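Local coordinates for protein putative sortase (Streptococcus pneumoniae, PDB 2W1K) that probably acts as a pilus-associated class C sortase, a transpeptidase that helps build the pneumococcal pilus fibre by covalently joining pilin subunits, at residues F12-Q25 with A133-Y145. Sequence-based numbering, arbitrary orientation.
With MES (2-(N-morpholino)-ethanesulfonic acid), chain C.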
loop_
_atom_site.group_PDB
_atom_site.type_symbol
_atom_site.label_atom_id
_atom_site.label_comp_id
_atom_site.label_asym_id
_atom_site.label_seq_id
_atom_site.Cartn_x
_atom_site.Cartn_y
_atom_site.Cartn_z
ATOM N N PHE A 12 -0.522 14.650 7.088
ATOM C CA PHE A 12 -1.438 13.499 7.029
ATOM C C PHE A 12 -2.022 13.221 8.394
ATOM O O PHE A 12 -3.245 13.366 8.591
ATOM C CB PHE A 12 -0.758 12.223 6.504
ATOM C CG PHE A 12 -1.673 11.028 6.526
ATOM C CD1 PHE A 12 -2.833 11.008 5.748
ATOM C CD2 PHE A 12 -1.413 9.930 7.376
ATOM C CE1 PHE A 12 -3.691 9.892 5.785
ATOM C CE2 PHE A 12 -2.272 8.823 7.405
ATOM C CZ PHE A 12 -3.411 8.822 6.608
ATOM N N VAL A 13 -1.159 12.872 9.357
ATOM C CA VAL A 13 -1.632 12.505 10.673
ATOM C C VAL A 13 -2.461 13.589 11.345
ATOM O O VAL A 13 -3.530 13.279 11.883
ATOM C CB VAL A 13 -0.537 12.019 11.660
ATOM C CG1 VAL A 13 -1.159 11.776 13.089
ATOM C CG2 VAL A 13 0.061 10.755 11.163
ATOM N N LYS A 14 -1.966 14.825 11.389
ATOM C CA LYS A 14 -2.530 15.762 12.344
ATOM C C LYS A 14 -3.878 16.177 11.839
ATOM O O LYS A 14 -4.754 16.507 12.629
ATOM C CB LYS A 14 -1.647 17.008 12.628
ATOM C CG LYS A 14 -2.087 18.356 11.961
ATOM C CD LYS A 14 -3.531 18.831 12.350
ATOM C CE LYS A 14 -3.626 20.043 13.377
ATOM N NZ LYS A 14 -5.036 20.203 13.986
ATOM N N SER A 15 -4.048 16.163 10.531
ATOM C CA SER A 15 -5.285 16.629 9.995
ATOM C C SER A 15 -6.428 15.611 10.229
ATOM O O SER A 15 -7.612 15.988 10.301
ATOM C CB SER A 15 -5.112 16.922 8.522
ATOM O OG SER A 15 -5.097 15.679 7.871
ATOM N N MET A 16 -6.091 14.327 10.386
ATOM C CA MET A 16 -7.104 13.285 10.507
ATOM C C MET A 16 -7.804 13.283 11.862
ATOM O O MET A 16 -7.381 12.597 12.777
ATOM C CB MET A 16 -6.483 11.929 10.278
ATOM C CG MET A 16 -7.453 10.834 10.507
ATOM S SD MET A 16 -7.535 9.764 9.111
ATOM C CE MET A 16 -7.781 10.656 7.573
ATOM N N THR A 17 -8.871 14.030 12.011
ATOM C CA THR A 17 -9.711 13.854 13.174
ATOM C C THR A 17 -10.336 12.429 13.273
ATOM O O THR A 17 -10.372 11.677 12.280
ATOM C CB THR A 17 -10.820 14.883 13.053
ATOM O OG1 THR A 17 -11.765 14.439 12.076
ATOM C CG2 THR A 17 -10.194 16.177 12.519
ATOM N N THR A 18 -10.874 12.102 14.448
ATOM C CA THR A 18 -11.692 10.939 14.646
ATOM C C THR A 18 -12.856 10.795 13.640
ATOM O O THR A 18 -13.090 9.732 13.098
ATOM C CB THR A 18 -12.185 10.873 16.130
ATOM O OG1 THR A 18 -11.103 10.368 16.934
ATOM C CG2 THR A 18 -13.245 9.865 16.272
ATOM N N GLU A 19 -13.528 11.900 13.331
ATOM C CA GLU A 19 -14.635 11.904 12.371
ATOM C C GLU A 19 -14.151 11.607 10.973
ATOM O O GLU A 19 -14.731 10.736 10.326
ATOM C CB GLU A 19 -15.341 13.248 12.450
ATOM C CG GLU A 19 -16.627 13.391 11.664
ATOM C CD GLU A 19 -17.161 14.816 11.732
ATOM O OE1 GLU A 19 -16.633 15.707 11.021
ATOM O OE2 GLU A 19 -18.103 15.071 12.525
ATOM N N MET A 20 -13.084 12.258 10.503
ATOM C CA MET A 20 -12.481 11.865 9.241
ATOM C C MET A 20 -12.022 10.365 9.170
ATOM O O MET A 20 -12.222 9.683 8.189
ATOM C CB MET A 20 -11.347 12.806 8.884
ATOM C CG MET A 20 -11.870 14.146 8.449
ATOM S SD MET A 20 -10.493 15.369 8.606
ATOM C CE MET A 20 -11.316 17.008 8.621
ATOM N N TYR A 21 -11.478 9.853 10.244
ATOM C CA TYR A 21 -10.927 8.569 10.257
ATOM C C TYR A 21 -12.103 7.576 10.139
ATOM O O TYR A 21 -12.034 6.553 9.403
ATOM C CB TYR A 21 -10.183 8.367 11.612
ATOM C CG TYR A 21 -9.977 6.877 12.007
ATOM C CD1 TYR A 21 -8.943 6.110 11.458
ATOM C CD2 TYR A 21 -10.867 6.231 12.881
ATOM C CE1 TYR A 21 -8.800 4.745 11.799
ATOM C CE2 TYR A 21 -10.745 4.884 13.190
ATOM C CZ TYR A 21 -9.693 4.151 12.695
ATOM O OH TYR A 21 -9.551 2.806 13.094
ATOM N N GLN A 22 -13.160 7.834 10.875
ATOM C CA GLN A 22 -14.306 6.882 10.854
ATOM C C GLN A 22 -15.030 6.904 9.463
ATOM O O GLN A 22 -15.549 5.873 8.960
ATOM C CB GLN A 22 -15.324 7.199 11.980
ATOM C CG GLN A 22 -16.343 6.072 12.239
ATOM C CD GLN A 22 -15.705 4.710 12.567
ATOM O OE1 GLN A 22 -15.933 3.738 11.840
ATOM N NE2 GLN A 22 -14.874 4.644 13.621
ATOM N N GLU A 23 -15.059 8.085 8.855
ATOM C CA GLU A 23 -15.568 8.172 7.531
ATOM C C GLU A 23 -14.643 7.412 6.508
ATOM O O GLU A 23 -15.136 6.678 5.642
ATOM C CB GLU A 23 -15.730 9.632 7.171
ATOM C CG GLU A 23 -16.232 9.824 5.811
ATOM C CD GLU A 23 -16.408 11.313 5.464
ATOM O OE1 GLU A 23 -15.645 12.188 6.016
ATOM O OE2 GLU A 23 -17.295 11.612 4.629
ATOM N N GLN A 24 -13.316 7.511 6.636
ATOM C CA GLN A 24 -12.443 6.697 5.754
ATOM C C GLN A 24 -12.590 5.205 6.021
ATOM O O GLN A 24 -12.446 4.406 5.103
ATOM C CB GLN A 24 -10.943 7.020 5.925
ATOM C CG GLN A 24 -10.552 8.421 5.557
ATOM C CD GLN A 24 -10.502 8.614 4.069
ATOM O OE1 GLN A 24 -9.503 8.199 3.443
ATOM N NE2 GLN A 24 -11.569 9.257 3.465
ATOM N N GLN A 25 -12.718 4.832 7.288
ATOM C CA GLN A 25 -12.997 3.446 7.625
ATOM C C GLN A 25 -14.220 2.926 6.892
ATOM O O GLN A 25 -14.210 1.879 6.197
ATOM C CB GLN A 25 -13.145 3.351 9.174
ATOM C CG GLN A 25 -11.781 3.505 9.922
ATOM C CD GLN A 25 -10.968 2.257 9.903
ATOM O OE1 GLN A 25 -11.405 1.194 10.485
ATOM N NE2 GLN A 25 -9.777 2.320 9.279
ATOM N N ALA A 133 9.962 -5.978 8.648
ATOM C CA ALA A 133 8.723 -5.313 9.083
ATOM C C ALA A 133 8.291 -4.254 8.049
ATOM O O ALA A 133 9.143 -3.699 7.337
ATOM C CB ALA A 133 8.970 -4.681 10.469
ATOM N N LEU A 134 6.988 -3.997 7.960
ATOM C CA LEU A 134 6.402 -2.914 7.175
ATOM C C LEU A 134 5.381 -2.370 8.164
ATOM O O LEU A 134 4.644 -3.147 8.826
ATOM C CB LEU A 134 5.713 -3.537 5.952
ATOM C CG LEU A 134 4.914 -2.622 5.012
ATOM C CD1 LEU A 134 4.834 -3.088 3.531
ATOM C CD2 LEU A 134 3.500 -2.359 5.522
ATOM N N TYR A 135 5.352 -1.049 8.285
ATOM C CA TYR A 135 4.357 -0.393 9.111
ATOM C C TYR A 135 3.453 0.493 8.219
ATOM O O TYR A 135 3.966 1.229 7.326
ATOM C CB TYR A 135 5.035 0.475 10.135
ATOM C CG TYR A 135 5.908 -0.336 11.086
ATOM C CD1 TYR A 135 5.339 -1.043 12.112
ATOM C CD2 TYR A 135 7.326 -0.396 10.937
ATOM C CE1 TYR A 135 6.086 -1.745 12.982
ATOM C CE2 TYR A 135 8.125 -1.158 11.794
ATOM C CZ TYR A 135 7.490 -1.797 12.848
ATOM O OH TYR A 135 8.168 -2.536 13.780
ATOM N N TYR A 136 2.127 0.444 8.491
ATOM C CA TYR A 136 1.221 1.137 7.654
ATOM C C TYR A 136 0.413 2.079 8.547
ATOM O O TYR A 136 -0.259 1.642 9.458
ATOM C CB TYR A 136 0.290 0.104 6.879
ATOM C CG TYR A 136 -0.695 0.832 6.036
ATOM C CD1 TYR A 136 -0.344 1.296 4.769
ATOM C CD2 TYR A 136 -1.988 1.128 6.509
ATOM C CE1 TYR A 136 -1.234 2.047 3.972
ATOM C CE2 TYR A 136 -2.879 1.916 5.748
ATOM C CZ TYR A 136 -2.506 2.336 4.479
ATOM O OH TYR A 136 -3.320 3.162 3.754
ATOM N N ASP A 137 0.360 3.363 8.249
ATOM C CA ASP A 137 -0.349 4.268 9.137
ATOM C C ASP A 137 -1.639 4.812 8.497
ATOM O O ASP A 137 -1.556 5.455 7.417
ATOM C CB ASP A 137 0.640 5.371 9.520
ATOM C CG ASP A 137 0.100 6.312 10.555
ATOM O OD1 ASP A 137 -1.115 6.267 10.902
ATOM O OD2 ASP A 137 0.940 7.144 11.033
ATOM N N ASN A 138 -2.816 4.530 9.090
ATOM C CA ASN A 138 -4.101 4.954 8.483
ATOM C C ASN A 138 -4.556 6.220 9.134
ATOM O O ASN A 138 -5.707 6.677 8.934
ATOM C CB ASN A 138 -5.248 3.918 8.604
ATOM C CG ASN A 138 -5.564 3.473 10.049
ATOM O OD1 ASN A 138 -5.395 4.167 11.016
ATOM N ND2 ASN A 138 -6.030 2.291 10.152
ATOM N N GLY A 139 -3.673 6.784 9.941
ATOM C CA GLY A 139 -4.040 8.014 10.670
ATOM C C GLY A 139 -4.063 7.895 12.157
ATOM O O GLY A 139 -3.323 8.608 12.860
ATOM N N GLN A 140 -4.914 6.999 12.646
ATOM C CA GLN A 140 -5.098 6.700 14.098
ATOM C C GLN A 140 -4.520 5.415 14.575
ATOM O O GLN A 140 -4.555 5.171 15.761
ATOM C CB GLN A 140 -6.604 6.585 14.423
ATOM C CG GLN A 140 -7.390 7.711 13.835
ATOM C CD GLN A 140 -7.490 8.929 14.710
ATOM O OE1 GLN A 140 -7.399 10.086 14.247
ATOM N NE2 GLN A 140 -7.753 8.711 15.959
ATOM N N GLU A 141 -4.091 4.566 13.649
ATOM C CA GLU A 141 -3.530 3.262 13.957
ATOM C C GLU A 141 -2.286 2.995 13.058
ATOM O O GLU A 141 -2.247 3.397 11.872
ATOM C CB GLU A 141 -4.529 2.182 13.579
ATOM C CG GLU A 141 -5.880 2.412 14.234
ATOM C CD GLU A 141 -6.925 1.416 13.779
ATOM O OE1 GLU A 141 -7.246 1.482 12.560
ATOM O OE2 GLU A 141 -7.422 0.538 14.577
ATOM N N ILE A 142 -1.347 2.191 13.575
ATOM C CA ILE A 142 -0.272 1.728 12.776
ATOM C C ILE A 142 -0.448 0.253 12.651
ATOM O O ILE A 142 -0.588 -0.465 13.673
ATOM C CB ILE A 142 1.114 2.087 13.371
ATOM C CG1 ILE A 142 1.448 3.577 13.209
ATOM C CG2 ILE A 142 2.156 1.386 12.468
ATOM C CD1 ILE A 142 2.593 4.178 14.241
ATOM N N VAL A 143 -0.465 -0.271 11.430
ATOM C CA VAL A 143 -0.714 -1.728 11.312
ATOM C C VAL A 143 0.670 -2.253 11.026
ATOM O O VAL A 143 1.393 -1.645 10.232
ATOM C CB VAL A 143 -1.625 -2.039 10.127
ATOM C CG1 VAL A 143 -1.802 -3.522 9.946
ATOM C CG2 VAL A 143 -2.979 -1.269 10.316
ATOM N N GLU A 144 1.014 -3.369 11.638
ATOM C CA GLU A 144 2.330 -3.962 11.445
ATOM C C GLU A 144 2.169 -5.227 10.601
ATOM O O GLU A 144 1.239 -5.987 10.844
ATOM C CB GLU A 144 3.028 -4.267 12.826
ATOM C CG GLU A 144 4.378 -4.937 12.492
ATOM C CD GLU A 144 5.097 -5.411 13.729
ATOM O OE1 GLU A 144 4.813 -4.874 14.831
ATOM O OE2 GLU A 144 5.954 -6.315 13.595
ATOM N N TYR A 145 3.033 -5.404 9.598
ATOM C CA TYR A 145 3.116 -6.659 8.781
ATOM C C TYR A 145 4.537 -7.224 8.772
ATOM O O TYR A 145 5.482 -6.572 9.087
ATOM C CB TYR A 145 2.797 -6.298 7.291
ATOM C CG TYR A 145 1.367 -5.830 6.995
ATOM C CD1 TYR A 145 0.930 -4.529 7.291
ATOM C CD2 TYR A 145 0.477 -6.677 6.382
ATOM C CE1 TYR A 145 -0.371 -4.138 6.969
ATOM C CE2 TYR A 145 -0.807 -6.292 6.050
ATOM C CZ TYR A 145 -1.240 -5.016 6.326
ATOM O OH TYR A 145 -2.576 -4.671 5.916
HETATM O O1 MES C . -10.797 -1.150 16.035
HETATM C C2 MES C . -9.620 -1.905 15.750
HETATM C C3 MES C . -9.305 -2.055 14.243
HETATM N N4 MES C . -9.756 -0.923 13.421
HETATM C C5 MES C . -10.862 -0.059 13.873
HETATM C C6 MES C . -10.820 0.133 15.405
HETATM C C7 MES C . -9.275 -0.758 12.038
HETATM C C8 MES C . -8.114 -1.638 11.547
HETATM S S MES C . -8.095 -1.633 9.827
HETATM O O1S MES C . -8.076 -0.291 9.449
HETATM O O2S MES C . -6.782 -2.268 9.445
HETATM O O3S MES C . -9.224 -2.436 9.361
#
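Y21 reaches from helix 18-34 to the hairpin turn beyond strand 133-137. Y21 CB lies 3.6 Å from Q140 CG; with Y21 CG anti to the backbone N (chi1 159°), the ring is swung against Q140 and the E141 carboxylate. Y21 CG and CD1 both lie 3.3 Å from Q140 CG. The aliphatic part of Q140 covers one face of the ring, a CH-pi contact with Q140 CB 4.0 Å from the Y21 centroid, while Q25 CG packs on the opposite face. At the ring edge Y21 CE1 comes within 3.5 Å of N138 OD1. Finally Y21 OH donates to E141 OE1 at 2.7 Å, descending on the carboxylate from above its plane. Tyrosine suits this place, offering flat faces to methylenes and a donor to an acid. N138 ND2 gives that same oxygen a second bond, while N138 OD1 accepts from E141 N, closing an Asx motif. E141 OE2 takes bonds from the buffer molecule MES and Q196. G139 has a positive phi (117°), which glycine readily adopts, and its CA packs near M16 SD. The hairpin tip thus fits against the bend between helices 5-15 and 18-34, at one end of the sortase beta-barrel, where strand 133-137 lies between strands 65-69 and 141-153.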